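Local structure of Serpin48 (Tenebrio molitor, 3OZQ) at residues L47-G51 and F109-A113; T144-I148 and N167-F171; D188-S192 and V372-N376. The protein acts as a highly specific serpin of insect innate immunity, inhibiting the protease SPE. All coordinates share one frame; numbering follows the deposited sequence.

How the interactions relate
Followed from the N terminus, the three contacts come in series, each closed before the next opens, so none nest or cross. Interaction 1 closes a 57-residue excursion, rich in helix, and joins the end of helix 38-50 to helix 107-115. Interaction 2 spans only 18 residues, folding the turn after helix 129-143 back over strand 163-174. Interaction 3 closes the longest loop, 179 residues with many strands, and brings the chain end after strand 365-372 to the end of strand 185-190. The centres of interactions 1 and 3 lie about 42 Å apart on opposite sides of the molecule's centre; interaction 2 is nearer that centre. Together they sample both ends and the middle of the serpin fold.

Interaction 1: L47-G51 and F109-A113; sequences LAQSG and FQKIA
Leu47 and Phe109 form the tight part of this contact between two helices. Leu47 approaches the far end of the phenyl ring obliquely, its methyl CD2 3.3 Å from Phe109 CZ. The ring arrives there because its CG lies anti to the backbone N (chi1 -170°), which carries it from the flank of helix 107-115 to the last turn of helix 38-50. Beside it, Leu47 CD1 packs 3.7 Å from Ala113 CB, a methyl small enough to let the helices approach. Gly51 suits its place against the ring: a beta carbon there would fall about 2.8 Å from Phe109 CE1, too close to fit. Ser50 turns its hydroxyl back to its own helix, donating from OG to Leu47 O over 2.8 Å on an in-plane lone pair, which satisfies the polar group next to the aromatic ring. With an alanine in place of Phe109, a gap would probably open beside Leu47 and Gly51, leaving Leu47 CD2 without its main partner. Packing is looser toward Ile112, where CG2 is 4.2 Å from Leu47 CD2; Ile112 and Ser50 are both partly exposed. Ile97 of strand 90-100 touches both Leu47 and Phe109. These are apolar helix-helix contacts of the serpin fold, in which the helices known as B and E meet beside a strand of the large central sheet A.

Interaction 2: T144-I148 and N167-F171; sequences TQHKI and NALYF
Thr144 to Lys147 make a type I' beta turn that faces Ala168, Leu169 and Tyr170 of an extended strand. The turn is closed by Lys147 N donating to Thr144 O over 2.9 Å, and its corner residues Gln145 and His146 both adopt positive phi (42° and 61°). No backbone hydrogen bonds cross to the strand; the CA atoms of Ile148 and Ala168 stand 7.2 Å apart, so side chains fill the interval. Alternation along the strand points Ala168 and Tyr170 toward the turn and Leu169 away. Tyr170 carries much of the contact. Its OH donates to Gln145 OE1 over 2.9 Å, the donor tilted 26° from the carbonyl plane. The bend of Gln145 at chi2 swings the amide so that OE1 meets the hydroxyl; CG, set by chi1, also lies close to it. A long, flexible side chain ending in an amide suits this exposed corner. Further down the ring, Thr144 CB lies 4.1 Å from Tyr170 CE2, while the threonine hydroxyl is bonded to Val140 O of the preceding helix. Ile148 supplies the apolar wedge: CD1 meets the small methyl CB of Ala168 at 4.0 Å and lies 3.4 Å from Leu169 O. That carbonyl oxygen is buried with no polar partner in the model, which probably carries some energetic cost. Around the contact, His92 of strand 90-100 stacks on the Tyr170 ring, and Phe318 of strand 310-321 meets it too. Strand 163-174 runs between those two strands, parallel to 310-321 and antiparallel to 90-100, in the serpin sheet A. The turn, following helix 129-143 (helix F of serpins), thus rests on the front of that sheet.

Interaction 3: D188-S192 and V372-N376; sequences DFHKS and VTTLN
Phe189, near the end of strand 185-190, and Lys191, just beyond it, face the irregular tail 372-376 without a backbone hydrogen bond between them, Lys191 and Thr374 coming to 6.0 Å at their CA atoms. Leu375 lays methyl CD2 over one face of the Phe189 ring in a CH-pi contact, 3.7 Å from the ring centroid and 19° off the normal. The two side chains cross at about a right angle. Val372 CG1 adds an apolar touch 4.2 Å from Phe189 CZ, and Thr373 O lies near the ring's edge. Lys191, extended beyond CG, reaches obliquely across the tail: CE is 3.5 Å from Thr374 OG1 and 3.6 Å from Leu375 O. Its long chain suits this partly exposed margin. Asn33 bonds to Thr373 N and Thr374 O, anchoring the same tail, while Pro269 touches both Phe189 and Leu375. The chemistry is therefore divided: the flat ring of Phe189 and the methyls of the branched Leu375 and Val372 meet by dispersion, while the lysine lies against oxygens, where weak electrostatic attraction probably contributes although no hydrogen bond or salt bridge forms. Leu375 N, buried without a partner, probably exacts a small energetic price.

Interaction 1: L47-G51 and F109-A113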
ATOM      1  N   LEU A  47       9.714  -1.440 -12.216  1.00 36.88           N
ATOM      2  CA  LEU A  47      11.138  -1.724 -12.261  1.00 37.17           C
ATOM      3  C   LEU A  47      11.339  -3.030 -13.007  1.00 40.78           C
ATOM      4  O   LEU A  47      12.121  -3.103 -13.961  1.00 40.73           O
ATOM      5  CB  LEU A  47      11.709  -1.859 -10.857  1.00 42.89           C
ATOM      6  CG  LEU A  47      13.211  -1.595 -10.673  1.00 43.90           C
ATOM      7  CD1 LEU A  47      13.748  -2.360  -9.481  1.00 37.67           C
ATOM      8  CD2 LEU A  47      14.014  -1.908 -11.911  1.00 44.56           C
ATOM      9  N   ALA A  48      10.628  -4.065 -12.570  1.00 37.86           N
ATOM     10  CA  ALA A  48      10.664  -5.356 -13.250  1.00 39.01           C
ATOM     11  C   ALA A  48      10.417  -5.203 -14.750  1.00 42.06           C
ATOM     12  O   ALA A  48      11.177  -5.723 -15.592  1.00 36.76           O
ATOM     13  CB  ALA A  48       9.626  -6.279 -12.659  1.00 29.37           C
ATOM     14  N   GLN A  49       9.331  -4.507 -15.068  1.00 35.91           N
ATOM     15  CA  GLN A  49       8.904  -4.286 -16.444  1.00 40.49           C
ATOM     16  C   GLN A  49      10.050  -3.723 -17.279  1.00 40.43           C
ATOM     17  O   GLN A  49      10.214  -4.070 -18.449  1.00 43.56           O
ATOM     18  CB  GLN A  49       7.707  -3.320 -16.456  1.00 41.43           C
ATOM     19  CG  GLN A  49       7.056  -3.113 -17.817  1.00 48.65           C
ATOM     20  CD  GLN A  49       6.169  -1.867 -17.860  1.00 54.20           C
ATOM     21  OE1 GLN A  49       5.567  -1.477 -16.849  1.00 51.55           O
ATOM     22  NE2 GLN A  49       6.094  -1.229 -19.030  1.00 55.51           N
ATOM     23  N   SER A  50      10.870  -2.877 -16.674  1.00 36.08           N
ATOM     24  CA  SER A  50      11.933  -2.254 -17.433  1.00 38.96           C
ATOM     25  C   SER A  50      13.015  -3.243 -17.878  1.00 46.79           C
ATOM     26  O   SER A  50      13.747  -2.971 -18.835  1.00 41.15           O
ATOM     27  CB  SER A  50      12.553  -1.088 -16.673  1.00 41.20           C
ATOM     28  OG  SER A  50      13.514  -1.526 -15.755  1.00 42.96           O
ATOM     29  N   GLY A  51      13.111  -4.373 -17.175  1.00 41.03           N
ATOM     30  CA  GLY A  51      14.090  -5.402 -17.485  1.00 39.35           C
ATOM     31  C   GLY A  51      13.508  -6.521 -18.318  1.00 40.48           C
ATOM     32  O   GLY A  51      14.186  -7.510 -18.603  1.00 39.00           O
ATOM     33  N   PHE A 109      20.877  -2.475 -14.769  1.00 55.18           N
ATOM     34  CA  PHE A 109      19.587  -2.687 -14.122  1.00 51.80           C
ATOM     35  C   PHE A 109      19.692  -2.304 -12.661  1.00 53.88           C
ATOM     36  O   PHE A 109      18.764  -1.711 -12.099  1.00 51.24           O
ATOM     37  CB  PHE A 109      19.131  -4.144 -14.262  1.00 50.27           C
ATOM     38  CG  PHE A 109      17.701  -4.388 -13.829  1.00 48.96           C
ATOM     39  CD1 PHE A 109      16.635  -3.933 -14.595  1.00 46.21           C
ATOM     40  CD2 PHE A 109      17.426  -5.093 -12.670  1.00 46.41           C
ATOM     41  CE1 PHE A 109      15.314  -4.165 -14.196  1.00 39.16           C
ATOM     42  CE2 PHE A 109      16.109  -5.322 -12.269  1.00 42.43           C
ATOM     43  CZ  PHE A 109      15.060  -4.865 -13.039  1.00 41.02           C
ATOM     44  N   GLN A 110      20.821  -2.639 -12.041  1.00 49.95           N
ATOM     45  CA  GLN A 110      21.028  -2.280 -10.640  1.00 53.32           C
ATOM     46  C   GLN A 110      21.054  -0.772 -10.485  1.00 53.16           C
ATOM     47  O   GLN A 110      20.790  -0.238  -9.414  1.00 48.49           O
ATOM     48  CB  GLN A 110      22.346  -2.841 -10.127  1.00 55.46           C
ATOM     49  CG  GLN A 110      22.467  -4.340 -10.194  1.00 53.83           C
ATOM     50  CD  GLN A 110      23.772  -4.810  -9.610  1.00 59.24           C
ATOM     51  OE1 GLN A 110      23.805  -5.433  -8.549  1.00 54.30           O
ATOM     52  NE2 GLN A 110      24.866  -4.492 -10.290  1.00 64.30           N
ATOM     53  N   LYS A 111      21.406  -0.096 -11.566  1.00 52.53           N
ATOM     54  CA  LYS A 111      21.583   1.339 -11.548  1.00 53.60           C
ATOM     55  C   LYS A 111      20.228   2.020 -11.687  1.00 51.88           C
ATOM     56  O   LYS A 111      19.939   3.005 -11.004  1.00 53.28           O
ATOM     57  CB  LYS A 111      22.529   1.743 -12.688  1.00 60.59           C
ATOM     58  CG  LYS A 111      22.563   3.230 -13.003  1.00 63.26           C
ATOM     59  CD  LYS A 111      23.638   3.542 -14.033  1.00 65.52           C
ATOM     60  CE  LYS A 111      23.733   5.041 -14.317  1.00 72.69           C
ATOM     61  NZ  LYS A 111      24.925   5.369 -15.158  1.00 77.98           N
ATOM     62  N   ILE A 112      19.392   1.484 -12.567  1.00 45.53           N
ATOM     63  CA  ILE A 112      18.085   2.067 -12.802  1.00 49.91           C
ATOM     64  C   ILE A 112      17.167   1.819 -11.605  1.00 51.41           C
ATOM     65  O   ILE A 112      16.317   2.650 -11.278  1.00 47.32           O
ATOM     66  CB  ILE A 112      17.461   1.547 -14.114  1.00 51.45           C
ATOM     67  CG1 ILE A 112      16.288   2.435 -14.538  1.00 53.92           C
ATOM     68  CG2 ILE A 112      17.034   0.106 -13.975  1.00 51.37           C
ATOM     69  CD1 ILE A 112      15.745   2.100 -15.911  1.00 51.80           C
ATOM     70  N   ALA A 113      17.366   0.685 -10.938  1.00 48.66           N
ATOM     71  CA  ALA A 113      16.648   0.375  -9.708  1.00 48.05           C
ATOM     72  C   ALA A 113      16.823   1.498  -8.689  1.00 51.08           C
ATOM     73  O   ALA A 113      15.849   2.013  -8.124  1.00 46.27           O
ATOM     74  CB  ALA A 113      17.150  -0.942  -9.128  1.00 46.59           C
TER

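Interaction 2: T144-I148 and N167-F171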
ATOM      1  N   THR A 144      14.314  -1.039   7.213  1.00 47.17           N
ATOM      2  CA  THR A 144      13.078  -0.566   7.839  1.00 44.06           C
ATOM      3  C   THR A 144      13.229  -0.393   9.344  1.00 47.55           C
ATOM      4  O   THR A 144      12.265  -0.560  10.078  1.00 48.16           O
ATOM      5  CB  THR A 144      11.900  -1.535   7.612  1.00 43.72           C
ATOM      6  OG1 THR A 144      12.260  -2.850   8.062  1.00 44.62           O
ATOM      7  CG2 THR A 144      11.493  -1.583   6.149  1.00 39.45           C
ATOM      8  N   GLN A 145      14.435  -0.047   9.790  1.00 49.83           N
ATOM      9  CA  GLN A 145      14.756   0.058  11.214  1.00 49.58           C
ATOM     10  C   GLN A 145      14.169  -1.084  12.043  1.00 51.20           C
ATOM     11  O   GLN A 145      13.595  -0.861  13.112  1.00 54.65           O
ATOM     12  CB  GLN A 145      14.353   1.424  11.800  1.00 54.93           C
ATOM     13  CG  GLN A 145      13.383   2.256  10.956  1.00 56.01           C
ATOM     14  CD  GLN A 145      13.958   2.634   9.604  1.00 56.09           C
ATOM     15  OE1 GLN A 145      13.243   2.683   8.599  1.00 55.54           O
ATOM     16  NE2 GLN A 145      15.258   2.895   9.572  1.00 58.57           N
ATOM     17  N   HIS A 146      14.320  -2.301  11.534  1.00 50.72           N
ATOM     18  CA  HIS A 146      13.881  -3.520  12.223  1.00 50.18           C
ATOM     19  C   HIS A 146      12.385  -3.599  12.512  1.00 50.05           C
ATOM     20  O   HIS A 146      11.945  -4.486  13.247  1.00 47.85           O
ATOM     21  CB  HIS A 146      14.706  -3.757  13.496  1.00 51.24           C
ATOM     22  CG  HIS A 146      16.172  -3.924  13.229  1.00 53.07           C
ATOM     23  ND1 HIS A 146      16.799  -5.153  13.244  1.00 57.64           N
ATOM     24  CD2 HIS A 146      17.130  -3.017  12.919  1.00 53.82           C
ATOM     25  CE1 HIS A 146      18.082  -4.995  12.966  1.00 56.85           C
ATOM     26  NE2 HIS A 146      18.308  -3.710  12.759  1.00 60.85           N
ATOM     27  N   LYS A 147      11.615  -2.696  11.904  1.00 43.70           N
ATOM     28  CA  LYS A 147      10.159  -2.646  12.073  1.00 46.77           C
ATOM     29  C   LYS A 147       9.424  -3.739  11.286  1.00 41.38           C
ATOM     30  O   LYS A 147       8.281  -4.087  11.599  1.00 43.39           O
ATOM     31  CB  LYS A 147       9.618  -1.283  11.628  1.00 48.88           C
ATOM     32  CG  LYS A 147      10.158  -0.061  12.380  1.00 50.54           C
ATOM     33  CD  LYS A 147       9.687  -0.010  13.824  1.00 58.99           C
ATOM     34  CE  LYS A 147       9.714   1.419  14.375  1.00 60.46           C
ATOM     35  NZ  LYS A 147      10.825   2.233  13.802  1.00 59.06           N
ATOM     36  N   ILE A 148      10.074  -4.260  10.250  1.00 44.42           N
ATOM     37  CA  ILE A 148       9.474  -5.276   9.392  1.00 39.75           C
ATOM     38  C   ILE A 148      10.358  -6.511   9.333  1.00 39.95           C
ATOM     39  O   ILE A 148      11.474  -6.479   8.819  1.00 37.99           O
ATOM     40  CB  ILE A 148       9.162  -4.729   7.981  1.00 38.44           C
ATOM     41  CG1 ILE A 148       8.097  -3.632   8.086  1.00 36.63           C
ATOM     42  CG2 ILE A 148       8.713  -5.863   7.048  1.00 33.31           C
ATOM     43  CD1 ILE A 148       7.601  -3.114   6.749  1.00 40.95           C
ATOM     44  N   ASN A 167       9.007  -6.294  -1.288  1.00 29.70           N
ATOM     45  CA  ASN A 167       8.382  -4.956  -1.179  1.00 33.00           C
ATOM     46  C   ASN A 167       7.852  -4.686   0.224  1.00 32.34           C
ATOM     47  O   ASN A 167       6.719  -5.010   0.528  1.00 31.18           O
ATOM     48  CB  ASN A 167       7.237  -4.866  -2.186  1.00 32.47           C
ATOM     49  CG  ASN A 167       6.544  -3.512  -2.202  1.00 33.19           C
ATOM     50  OD1 ASN A 167       7.068  -2.509  -1.721  1.00 34.07           O
ATOM     51  ND2 ASN A 167       5.368  -3.482  -2.806  1.00 26.69           N
ATOM     52  N   ALA A 168       8.686  -4.104   1.073  1.00 33.37           N
ATOM     53  CA  ALA A 168       8.329  -3.837   2.452  1.00 30.35           C
ATOM     54  C   ALA A 168       8.207  -2.339   2.625  1.00 35.13           C
ATOM     55  O   ALA A 168       9.049  -1.590   2.133  1.00 34.41           O
ATOM     56  CB  ALA A 168       9.378  -4.352   3.376  1.00 32.57           C
ATOM     57  N   LEU A 169       7.170  -1.903   3.326  1.00 31.35           N
ATOM     58  CA  LEU A 169       6.995  -0.472   3.580  1.00 36.07           C
ATOM     59  C   LEU A 169       6.086  -0.150   4.748  1.00 35.69           C
ATOM     60  O   LEU A 169       5.361  -0.999   5.263  1.00 33.63           O
ATOM     61  CB  LEU A 169       6.507   0.306   2.335  1.00 33.65           C
ATOM     62  CG  LEU A 169       5.395  -0.148   1.369  1.00 35.92           C
ATOM     63  CD1 LEU A 169       4.534  -1.282   1.844  1.00 37.25           C
ATOM     64  CD2 LEU A 169       4.518   1.016   0.830  1.00 27.92           C
ATOM     65  N   TYR A 170       6.141   1.113   5.143  1.00 37.72           N
ATOM     66  CA  TYR A 170       5.287   1.650   6.179  1.00 33.86           C
ATOM     67  C   TYR A 170       5.412   3.161   6.099  1.00 37.79           C
ATOM     68  O   TYR A 170       6.395   3.685   5.568  1.00 34.92           O
ATOM     69  CB  TYR A 170       5.692   1.131   7.560  1.00 38.29           C
ATOM     70  CG  TYR A 170       6.986   1.697   8.096  1.00 42.52           C
ATOM     71  CD1 TYR A 170       6.989   2.842   8.883  1.00 41.89           C
ATOM     72  CD2 TYR A 170       8.207   1.082   7.824  1.00 41.61           C
ATOM     73  CE1 TYR A 170       8.170   3.363   9.385  1.00 43.22           C
ATOM     74  CE2 TYR A 170       9.398   1.598   8.318  1.00 43.36           C
ATOM     75  CZ  TYR A 170       9.370   2.742   9.102  1.00 47.60           C
ATOM     76  OH  TYR A 170      10.542   3.267   9.597  1.00 49.55           O
ATOM     77  N   PHE A 171       4.405   3.849   6.624  1.00 39.24           N
ATOM     78  CA  PHE A 171       4.261   5.289   6.477  1.00 41.81           C
ATOM     79  C   PHE A 171       4.357   5.944   7.845  1.00 45.13           C
ATOM     80  O   PHE A 171       3.919   5.378   8.845  1.00 41.77           O
ATOM     81  CB  PHE A 171       2.888   5.598   5.882  1.00 41.64           C
ATOM     82  CG  PHE A 171       2.719   7.024   5.439  1.00 43.23           C
ATOM     83  CD1 PHE A 171       3.541   7.562   4.463  1.00 45.23           C
ATOM     84  CD2 PHE A 171       1.723   7.826   5.988  1.00 40.74           C
ATOM     85  CE1 PHE A 171       3.375   8.882   4.040  1.00 50.41           C
ATOM     86  CE2 PHE A 171       1.555   9.143   5.567  1.00 43.77           C
ATOM     87  CZ  PHE A 171       2.378   9.667   4.586  1.00 41.06           C
TER

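Interaction 3: D188-S192 and V372-N376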
ATOM      1  N   ASP A 188     -17.694   0.863  22.644  1.00 44.91           N
ATOM      2  CA  ASP A 188     -18.274  -0.157  21.778  1.00 44.73           C
ATOM      3  C   ASP A 188     -17.698  -0.088  20.368  1.00 46.64           C
ATOM      4  O   ASP A 188     -17.547   0.996  19.810  1.00 45.61           O
ATOM      5  CB  ASP A 188     -19.795   0.011  21.673  1.00 47.71           C
ATOM      6  CG  ASP A 188     -20.509  -0.207  22.998  1.00 51.59           C
ATOM      7  OD1 ASP A 188     -20.030  -1.020  23.816  1.00 51.15           O
ATOM      8  OD2 ASP A 188     -21.553   0.437  23.212  1.00 51.77           O
ATOM      9  N   PHE A 189     -17.398  -1.250  19.805  1.00 45.90           N
ATOM     10  CA  PHE A 189     -17.131  -1.386  18.384  1.00 43.05           C
ATOM     11  C   PHE A 189     -17.956  -2.575  17.930  1.00 44.16           C
ATOM     12  O   PHE A 189     -17.796  -3.683  18.436  1.00 48.68           O
ATOM     13  CB  PHE A 189     -15.634  -1.623  18.105  1.00 45.13           C
ATOM     14  CG  PHE A 189     -15.287  -1.682  16.631  1.00 40.66           C
ATOM     15  CD1 PHE A 189     -15.342  -2.872  15.938  1.00 44.51           C
ATOM     16  CD2 PHE A 189     -14.927  -0.535  15.938  1.00 40.81           C
ATOM     17  CE1 PHE A 189     -15.033  -2.924  14.581  1.00 46.83           C
ATOM     18  CE2 PHE A 189     -14.621  -0.579  14.583  1.00 37.61           C
ATOM     19  CZ  PHE A 189     -14.676  -1.771  13.903  1.00 37.39           C
ATOM     20  N   HIS A 190     -18.860  -2.346  16.992  1.00 45.28           N
ATOM     21  CA  HIS A 190     -19.717  -3.415  16.510  1.00 49.71           C
ATOM     22  C   HIS A 190     -19.125  -4.090  15.289  1.00 50.96           C
ATOM     23  O   HIS A 190     -19.135  -3.516  14.210  1.00 46.26           O
ATOM     24  CB  HIS A 190     -21.091  -2.859  16.144  1.00 50.12           C
ATOM     25  CG  HIS A 190     -21.736  -2.082  17.243  1.00 51.90           C
ATOM     26  ND1 HIS A 190     -22.209  -2.679  18.393  1.00 54.21           N
ATOM     27  CD2 HIS A 190     -21.990  -0.758  17.372  1.00 49.64           C
ATOM     28  CE1 HIS A 190     -22.723  -1.754  19.185  1.00 52.42           C
ATOM     29  NE2 HIS A 190     -22.607  -0.580  18.587  1.00 55.39           N
ATOM     30  N   LYS A 191     -18.631  -5.312  15.461  1.00 51.83           N
ATOM     31  CA  LYS A 191     -18.126  -6.103  14.345  1.00 55.18           C
ATOM     32  C   LYS A 191     -19.288  -6.524  13.453  1.00 59.93           C
ATOM     33  O   LYS A 191     -19.109  -6.854  12.275  1.00 52.60           O
ATOM     34  CB  LYS A 191     -17.387  -7.338  14.860  1.00 59.77           C
ATOM     35  CG  LYS A 191     -16.261  -7.022  15.833  1.00 56.84           C
ATOM     36  CD  LYS A 191     -15.602  -8.292  16.349  1.00 56.41           C
ATOM     37  CE  LYS A 191     -14.602  -7.984  17.458  1.00 61.40           C
ATOM     38  NZ  LYS A 191     -14.070  -9.224  18.122  1.00 64.45           N
ATOM     39  N   SER A 192     -20.481  -6.516  14.046  1.00 58.16           N
ATOM     40  CA  SER A 192     -21.733  -6.791  13.354  1.00 57.11           C
ATOM     41  C   SER A 192     -22.835  -6.500  14.349  1.00 64.06           C
ATOM     42  O   SER A 192     -22.555  -6.171  15.507  1.00 66.53           O
ATOM     43  CB  SER A 192     -21.813  -8.245  12.878  1.00 62.23           C
ATOM     44  OG  SER A 192     -21.717  -9.164  13.952  1.00 60.60           O
ATOM     45  N   VAL A 372     -10.725  -2.459   8.337  1.00 31.61           N
ATOM     46  CA  VAL A 372     -10.774  -2.972   9.686  1.00 33.10           C
ATOM     47  C   VAL A 372     -12.167  -3.567   9.865  1.00 36.95           C
ATOM     48  O   VAL A 372     -13.167  -2.873   9.663  1.00 37.36           O
ATOM     49  CB  VAL A 372     -10.637  -1.837  10.707  1.00 36.28           C
ATOM     50  CG1 VAL A 372     -10.908  -2.371  12.125  1.00 34.77           C
ATOM     51  CG2 VAL A 372      -9.269  -1.175  10.600  1.00 32.84           C
ATOM     52  N   THR A 373     -12.230  -4.850  10.203  1.00 40.41           N
ATOM     53  CA  THR A 373     -13.497  -5.514  10.474  1.00 41.18           C
ATOM     54  C   THR A 373     -13.490  -6.024  11.905  1.00 43.42           C
ATOM     55  O   THR A 373     -14.514  -6.489  12.409  1.00 43.15           O
ATOM     56  CB  THR A 373     -13.718  -6.738   9.569  1.00 37.52           C
ATOM     57  OG1 THR A 373     -12.813  -7.777   9.961  1.00 42.54           O
ATOM     58  CG2 THR A 373     -13.497  -6.380   8.101  1.00 41.31           C
ATOM     59  N   THR A 374     -12.332  -5.944  12.553  1.00 40.34           N
ATOM     60  CA  THR A 374     -12.175  -6.499  13.890  1.00 44.36           C
ATOM     61  C   THR A 374     -11.126  -5.735  14.697  1.00 46.27           C
ATOM     62  O   THR A 374     -10.098  -5.324  14.161  1.00 38.19           O
ATOM     63  CB  THR A 374     -11.789  -7.995  13.824  1.00 45.72           C
ATOM     64  OG1 THR A 374     -12.215  -8.655  15.018  1.00 52.37           O
ATOM     65  CG2 THR A 374     -10.282  -8.160  13.680  1.00 43.76           C
ATOM     66  N   LEU A 375     -11.402  -5.550  15.985  1.00 44.84           N
ATOM     67  CA  LEU A 375     -10.518  -4.832  16.898  1.00 39.35           C
ATOM     68  C   LEU A 375     -10.577  -5.566  18.219  1.00 49.66           C
ATOM     69  O   LEU A 375     -11.502  -6.338  18.446  1.00 50.84           O
ATOM     70  CB  LEU A 375     -11.009  -3.399  17.108  1.00 42.88           C
ATOM     71  CG  LEU A 375     -10.336  -2.234  16.373  1.00 45.89           C
ATOM     72  CD1 LEU A 375      -9.524  -2.714  15.177  1.00 44.68           C
ATOM     73  CD2 LEU A 375     -11.362  -1.160  15.977  1.00 47.09           C
ATOM     74  N   ASN A 376      -9.611  -5.317  19.099  1.00 52.94           N
ATOM     75  CA  ASN A 376      -9.656  -5.887  20.452  1.00 54.12           C
ATOM     76  C   ASN A 376      -9.268  -4.869  21.531  1.00 59.10           C
ATOM     77  O   ASN A 376      -9.443  -5.083  22.735  1.00 58.88           O
ATOM     78  CB  ASN A 376      -8.797  -7.155  20.551  1.00 55.37           C
ATOM     79  CG  ASN A 376      -7.309  -6.868  20.437  1.00 61.31           C
ATOM     80  OD1 ASN A 376      -6.485  -7.780  20.511  1.00 63.58           O
ATOM     81  ND2 ASN A 376      -6.958  -5.597  20.265  1.00 55.58           N
ATOM     82  OXT ASN A 376      -8.779  -3.784  21.209  1.00 59.22           O
TER